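Local coordinates for alcohol dehydrogenase IV (Corynebacterium glutamicum, PDB 3IV7), which is an iron-containing alcohol dehydrogenase family member that probably acts as an NAD-linked maleylacetate reductase, at residues Tyr154-Thr159 with Gly218-Leu223; Ile115-Thr120 with Val147-Val152. All blocks are in the same frame, centred on the assembly; numbering follows the deposited sequence.

Interaction 1: residues Tyr154-Thr159 with Gly218-Leu223; sequences YDSELT and GRDEAL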
loop_
_atom_site.group_PDB
_atom_site.type_symbol
_atom_site.label_atom_id
_atom_site.label_comp_id
_atom_site.label_asym_id
_atom_site.label_seq_id
_atom_site.Cartn_x
_atom_site.Cartn_y
_atom_site.Cartn_z
ATOM N N TYR A 154 -2.500 13.984 8.992
ATOM C CA TYR A 154 -2.235 13.461 10.324
ATOM C C TYR A 154 -1.293 14.373 11.093
ATOM O O TYR A 154 -0.098 14.493 10.754
ATOM C CB TYR A 154 -1.608 12.052 10.254
ATOM C CG TYR A 154 -2.563 10.956 9.946
ATOM C CD1 TYR A 154 -3.680 10.722 10.761
ATOM C CD2 TYR A 154 -2.321 10.074 8.903
ATOM C CE1 TYR A 154 -4.523 9.719 10.510
ATOM C CE2 TYR A 154 -3.181 9.042 8.648
ATOM C CZ TYR A 154 -4.268 8.849 9.459
ATOM O OH TYR A 154 -5.120 7.816 9.214
ATOM N N ASP A 155 -1.826 14.985 12.149
ATOM C CA ASP A 155 -1.074 15.914 13.000
ATOM C C ASP A 155 -1.299 15.488 14.447
ATOM O O ASP A 155 -2.365 15.760 15.046
ATOM C CB ASP A 155 -1.565 17.348 12.749
ATOM C CG ASP A 155 -0.828 18.392 13.579
ATOM O OD1 ASP A 155 -0.105 18.023 14.530
ATOM O OD2 ASP A 155 -0.973 19.588 13.276
ATOM N N SER A 156 -0.301 14.837 15.018
ATOM C CA SER A 156 -0.427 14.291 16.365
ATOM C C SER A 156 -0.593 15.361 17.439
ATOM O O SER A 156 -0.978 15.045 18.550
ATOM C CB SER A 156 0.775 13.393 16.695
ATOM O OG SER A 156 1.993 14.100 16.551
ATOM N N GLU A 157 -0.317 16.625 17.112
ATOM C CA GLU A 157 -0.588 17.714 18.042
ATOM C C GLU A 157 -2.080 17.774 18.340
ATOM O O GLU A 157 -2.478 18.141 19.440
ATOM C CB GLU A 157 -0.107 19.079 17.504
ATOM C CG GLU A 157 -0.407 20.264 18.478
ATOM C CD GLU A 157 0.410 21.535 18.157
ATOM O OE1 GLU A 157 0.533 21.910 16.960
ATOM O OE2 GLU A 157 0.909 22.164 19.102
ATOM N N LEU A 158 -2.896 17.399 17.355
ATOM C CA LEU A 158 -4.352 17.415 17.493
ATOM C C LEU A 158 -4.851 16.241 18.368
ATOM O O LEU A 158 -6.000 16.159 18.660
ATOM C CB LEU A 158 -5.018 17.341 16.099
ATOM C CG LEU A 158 -4.543 18.392 15.072
ATOM C CD1 LEU A 158 -5.308 18.204 13.753
ATOM C CD2 LEU A 158 -4.703 19.852 15.612
ATOM N N THR A 159 -3.960 15.312 18.706
ATOM C CA THR A 159 -4.304 14.175 19.525
ATOM C C THR A 159 -3.762 14.306 20.965
ATOM O O THR A 159 -3.986 13.415 21.794
ATOM C CB THR A 159 -3.757 12.845 18.895
ATOM O OG1 THR A 159 -2.334 12.911 18.777
ATOM C CG2 THR A 159 -4.336 12.613 17.541
ATOM N N GLY A 218 4.973 8.389 20.699
ATOM C CA GLY A 218 3.838 7.464 20.851
ATOM C C GLY A 218 2.613 7.881 20.086
ATOM O O GLY A 218 1.940 7.044 19.432
ATOM N N ARG A 219 2.298 9.170 20.141
ATOM C CA ARG A 219 1.158 9.681 19.411
ATOM C C ARG A 219 1.314 9.531 17.889
ATOM O O ARG A 219 0.316 9.292 17.166
ATOM C CB ARG A 219 0.894 11.118 19.778
ATOM C CG ARG A 219 0.399 11.323 21.239
ATOM C CD ARG A 219 -0.950 10.797 21.433
ATOM N NE ARG A 219 -1.524 11.194 22.705
ATOM C CZ ARG A 219 -2.748 10.873 23.113
ATOM N NH1 ARG A 219 -3.558 10.107 22.350
ATOM N NH2 ARG A 219 -3.169 11.290 24.315
ATOM N N ASP A 220 2.527 9.692 17.398
ATOM C CA ASP A 220 2.778 9.531 15.957
ATOM C C ASP A 220 2.632 8.068 15.587
ATOM O O ASP A 220 1.962 7.742 14.621
ATOM C CB ASP A 220 4.181 10.029 15.563
ATOM C CG ASP A 220 4.269 11.555 15.464
ATOM O OD1 ASP A 220 3.234 12.198 15.198
ATOM O OD2 ASP A 220 5.396 12.077 15.552
ATOM N N GLU A 221 3.208 7.180 16.406
ATOM C CA GLU A 221 3.108 5.737 16.145
ATOM C C GLU A 221 1.671 5.261 16.099
ATOM O O GLU A 221 1.301 4.488 15.216
ATOM C CB GLU A 221 3.916 4.938 17.181
ATOM C CG GLU A 221 5.367 4.867 16.829
ATOM C CD GLU A 221 6.260 4.347 17.925
ATOM O OE1 GLU A 221 5.846 4.284 19.113
ATOM O OE2 GLU A 221 7.425 4.052 17.593
ATOM N N ALA A 222 0.863 5.704 17.057
ATOM C CA ALA A 222 -0.527 5.304 17.113
ATOM C C ALA A 222 -1.284 5.773 15.872
ATOM O O ALA A 222 -2.087 5.033 15.307
ATOM C CB ALA A 222 -1.210 5.867 18.411
ATOM N N LEU A 223 -1.061 7.030 15.483
ATOM C CA LEU A 223 -1.772 7.611 14.363
ATOM C C LEU A 223 -1.341 6.896 13.063
ATOM O O LEU A 223 -2.175 6.537 12.217
ATOM C CB LEU A 223 -1.462 9.126 14.302
ATOM C CG LEU A 223 -2.516 10.109 13.867
ATOM C CD1 LEU A 223 -3.918 9.868 14.505
ATOM C CD2 LEU A 223 -2.019 11.519 14.177
HETATM O O HOH W 1 1.791 13.856 13.217
HETATM O O HOH W 2 -1.898 10.270 18.079
#
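The guanidinium of R219 lies flat against the backbone carbonyl of T159: O sits over the centre of one face, with R219 CZ to T159 O at 3.1 Å. NE, NH1 and NH2 are nearly equidistant from that oxygen, yet their N-H bonds run in the guanidinium plane, across the direction of the oxygen, so the angles are too poor for hydrogen bonds and the stacking is probably held by electrostatic attraction. The planar N-H groups are spent outward, on the carbonyls of P213 and L162 and the hydroxyls of S167 and Y122, which fix the group's rotation. The other flat group, the Y154 ring, has the carbonyl O of L223 over one face, offset toward the rim, while L223 CG presses on ring atom CD1 of Y154 at 3.4 Å; its hydroxyl bonds to E126.

This is the junction between the loop leaving strand 151-154, in the parallel sheet of the Rossmann-like N-terminal domain, and helix 216-236, joining the two domains, alpha/beta and all-helical, of the iron-containing alcohol dehydrogenase fold. The loop is shaped locally by an Asx turn, in which D155 OD1 accepts from E157 N. S156 O takes two donors from T159, its N and its OG1.

Two waters complete the joint. One accepts from S156 N and donates to Y154 O and D220 OD1; the other donates to T159 OG1 (2.8 Å from the water O) and to R219 O (2.6 Å). L223 CD2 covers the backbone start of the turn, 3.8 Å from S156 N. With OG set between its backbone N and carbonyl carbon (chi1 57°), S156 reaches the helix directly: its OG donates to D220 OD1 at 2.6 Å, arriving from above the carboxylate, 43° out of its plane.

Interaction 2: residues Ile115-Thr120 with Val147-Val152; sequences IVAIPT and VLPETV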
loop_
_atom_site.group_PDB
_atom_site.type_symbol
_atom_site.label_atom_id
_atom_site.label_comp_id
_atom_site.label_asym_id
_atom_site.label_seq_id
_atom_site.Cartn_x
_atom_site.Cartn_y
_atom_site.Cartn_z
ATOM N N ILE A 115 -13.048 14.998 -0.100
ATOM C CA ILE A 115 -12.896 15.181 1.321
ATOM C C ILE A 115 -11.426 15.223 1.700
ATOM O O ILE A 115 -10.639 14.378 1.247
ATOM C CB ILE A 115 -13.496 13.993 2.082
ATOM C CG1 ILE A 115 -15.008 13.913 1.914
ATOM C CG2 ILE A 115 -13.125 14.062 3.571
ATOM C CD1 ILE A 115 -15.549 12.549 2.398
ATOM N N VAL A 116 -11.048 16.204 2.508
ATOM C CA VAL A 116 -9.748 16.188 3.163
ATOM C C VAL A 116 -10.037 15.841 4.643
ATOM O O VAL A 116 -10.772 16.544 5.299
ATOM C CB VAL A 116 -9.009 17.549 3.064
ATOM C CG1 VAL A 116 -7.716 17.516 3.869
ATOM C CG2 VAL A 116 -8.725 17.929 1.590
ATOM N N ALA A 117 -9.529 14.702 5.118
ATOM C CA ALA A 117 -9.776 14.278 6.490
ATOM C C ALA A 117 -8.641 14.589 7.359
ATOM O O ALA A 117 -7.514 14.295 7.016
ATOM C CB ALA A 117 -10.094 12.751 6.565
ATOM N N ILE A 118 -8.954 15.178 8.530
ATOM C CA ILE A 118 -7.966 15.566 9.538
ATOM C C ILE A 118 -8.372 14.864 10.873
ATOM O O ILE A 118 -9.126 15.433 11.700
ATOM C CB ILE A 118 -7.917 17.106 9.697
ATOM C CG1 ILE A 118 -7.738 17.775 8.330
ATOM C CG2 ILE A 118 -6.805 17.518 10.650
ATOM C CD1 ILE A 118 -7.456 19.263 8.395
ATOM N N PRO A 119 -7.938 13.605 11.051
ATOM C CA PRO A 119 -8.453 12.773 12.151
ATOM C C PRO A 119 -7.864 13.065 13.500
ATOM O O PRO A 119 -6.694 13.473 13.606
ATOM C CB PRO A 119 -8.090 11.363 11.721
ATOM C CG PRO A 119 -7.684 11.489 10.245
ATOM C CD PRO A 119 -7.118 12.820 10.127
ATOM N N THR A 120 -8.648 12.824 14.539
ATOM C CA THR A 120 -8.195 13.076 15.921
ATOM C C THR A 120 -8.314 11.824 16.809
ATOM O O THR A 120 -8.109 11.901 17.993
ATOM C CB THR A 120 -9.006 14.171 16.514
ATOM O OG1 THR A 120 -10.399 13.809 16.438
ATOM C CG2 THR A 120 -8.761 15.494 15.740
ATOM N N VAL A 147 -16.652 7.905 -0.994
ATOM C CA VAL A 147 -16.550 8.307 0.388
ATOM C C VAL A 147 -15.139 8.236 0.957
ATOM O O VAL A 147 -14.901 8.740 2.029
ATOM C CB VAL A 147 -17.550 7.595 1.302
ATOM C CG1 VAL A 147 -18.907 7.607 0.655
ATOM C CG2 VAL A 147 -17.100 6.165 1.649
ATOM N N LEU A 148 -14.207 7.641 0.231
ATOM C CA LEU A 148 -12.823 7.587 0.683
ATOM C C LEU A 148 -12.227 9.003 0.611
ATOM O O LEU A 148 -12.219 9.600 -0.442
ATOM C CB LEU A 148 -11.990 6.653 -0.218
ATOM C CG LEU A 148 -10.496 6.552 0.117
ATOM C CD1 LEU A 148 -10.302 5.846 1.475
ATOM C CD2 LEU A 148 -9.733 5.810 -1.042
ATOM N N PRO A 149 -11.722 9.535 1.741
ATOM C CA PRO A 149 -11.140 10.871 1.601
ATOM C C PRO A 149 -9.950 10.845 0.647
ATOM O O PRO A 149 -9.150 9.899 0.665
ATOM C CB PRO A 149 -10.697 11.209 3.023
ATOM C CG PRO A 149 -11.656 10.447 3.906
ATOM C CD PRO A 149 -12.040 9.204 3.145
ATOM N N GLU A 150 -9.859 11.832 -0.201
ATOM C CA GLU A 150 -8.765 11.907 -1.150
ATOM C C GLU A 150 -7.451 12.228 -0.473
ATOM O O GLU A 150 -6.398 11.831 -0.944
ATOM C CB GLU A 150 -9.047 12.941 -2.199
ATOM C CG GLU A 150 -10.082 12.538 -3.146
ATOM C CD GLU A 150 -10.247 13.514 -4.285
ATOM O OE1 GLU A 150 -9.481 14.502 -4.364
ATOM O OE2 GLU A 150 -11.166 13.299 -5.081
ATOM N N THR A 151 -7.515 12.991 0.596
ATOM C CA THR A 151 -6.332 13.331 1.354
ATOM C C THR A 151 -6.567 13.176 2.842
ATOM O O THR A 151 -7.653 13.536 3.370
ATOM C CB THR A 151 -5.915 14.766 1.072
ATOM O OG1 THR A 151 -5.677 14.921 -0.332
ATOM C CG2 THR A 151 -4.665 15.140 1.877
ATOM N N VAL A 152 -5.544 12.683 3.540
ATOM C CA VAL A 152 -5.588 12.593 4.976
ATOM C C VAL A 152 -4.433 13.374 5.562
ATOM O O VAL A 152 -3.283 13.177 5.175
ATOM C CB VAL A 152 -5.519 11.118 5.463
ATOM C CG1 VAL A 152 -5.641 11.052 7.010
ATOM C CG2 VAL A 152 -6.612 10.292 4.784
HETATM O O HOH W 3 -12.907 12.227 -1.147
#
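A117 N donates to T151 O at 2.8 Å, with an N-H...O angle of 163°; this is the firm hydrogen bond between the two segments. Parallel bridges pair V116 with T151 and A117 with V152, both at a CA-CA spacing of 4.8 Å. At the entry to the pairing, I115 O receives two weak bonds: T151 N is straight but long at 3.5 Å, whereas E150 N is nearer but strongly bent (126°). CA-H...O contacts supplement these bonds, from V116 CA to T151 O and from V152 CA to A117 O.

Side chains close the seam. I115 runs alongside P149 in the same direction, and I115 CG2 meets P149 CB at 3.8 Å. That branch is anti to the backbone N of I115 (chi1 -66° places CG1 beside N instead), which turns CG2 to the proline ring. P149 CG also touches A117 CB, so one ring spans two residues of the neighbouring strand. Farther along, the P119 side chain is set roughly perpendicular to that of V152, P119 CG meeting V152 CG1 at 3.9 Å.

Next comes a water that accepts from I115 N and donates to L148 O at 2.8 Å, bridging the segments ahead of the regular pairing. Beyond it, helix 98-111 packs on I115 through A104 and A108. Strand 91-96 hydrogen-bonds to V116 and I118, while P149 O is held by Q15. R35 forms a salt bridge with E150 and, with E31, bonds T151 OG1. Neighbouring strands 115-119 and 151-154, running parallel between strands 91-96 and 7-20, form part of the parallel sheet of the Rossmann-like N-terminal domain of this dehydrogenase family.

Overall arrangement
Interaction 2 sits within the parallel sheet, and interaction 1 begins where its strand 151-154 runs out into the loop that meets helix 216-236; their centres are about 15 Å apart. They also touch: L158 CD1 packs on I118 CG2 at 3.5 Å, and Y154 CE1 lies 3.6 Å from P119 CG, so the end of strand 115-119 rests against the loop. E126 lies near both, bonding Y154 OH and packing on A117, P119 and V152. Interaction 1 thus joins the C-terminal ends of two inner strands to the helical part, and its D220 also packs on S5 of the second subunit. In this family the cofactor and metal sites generally lie in the cleft between these two domains.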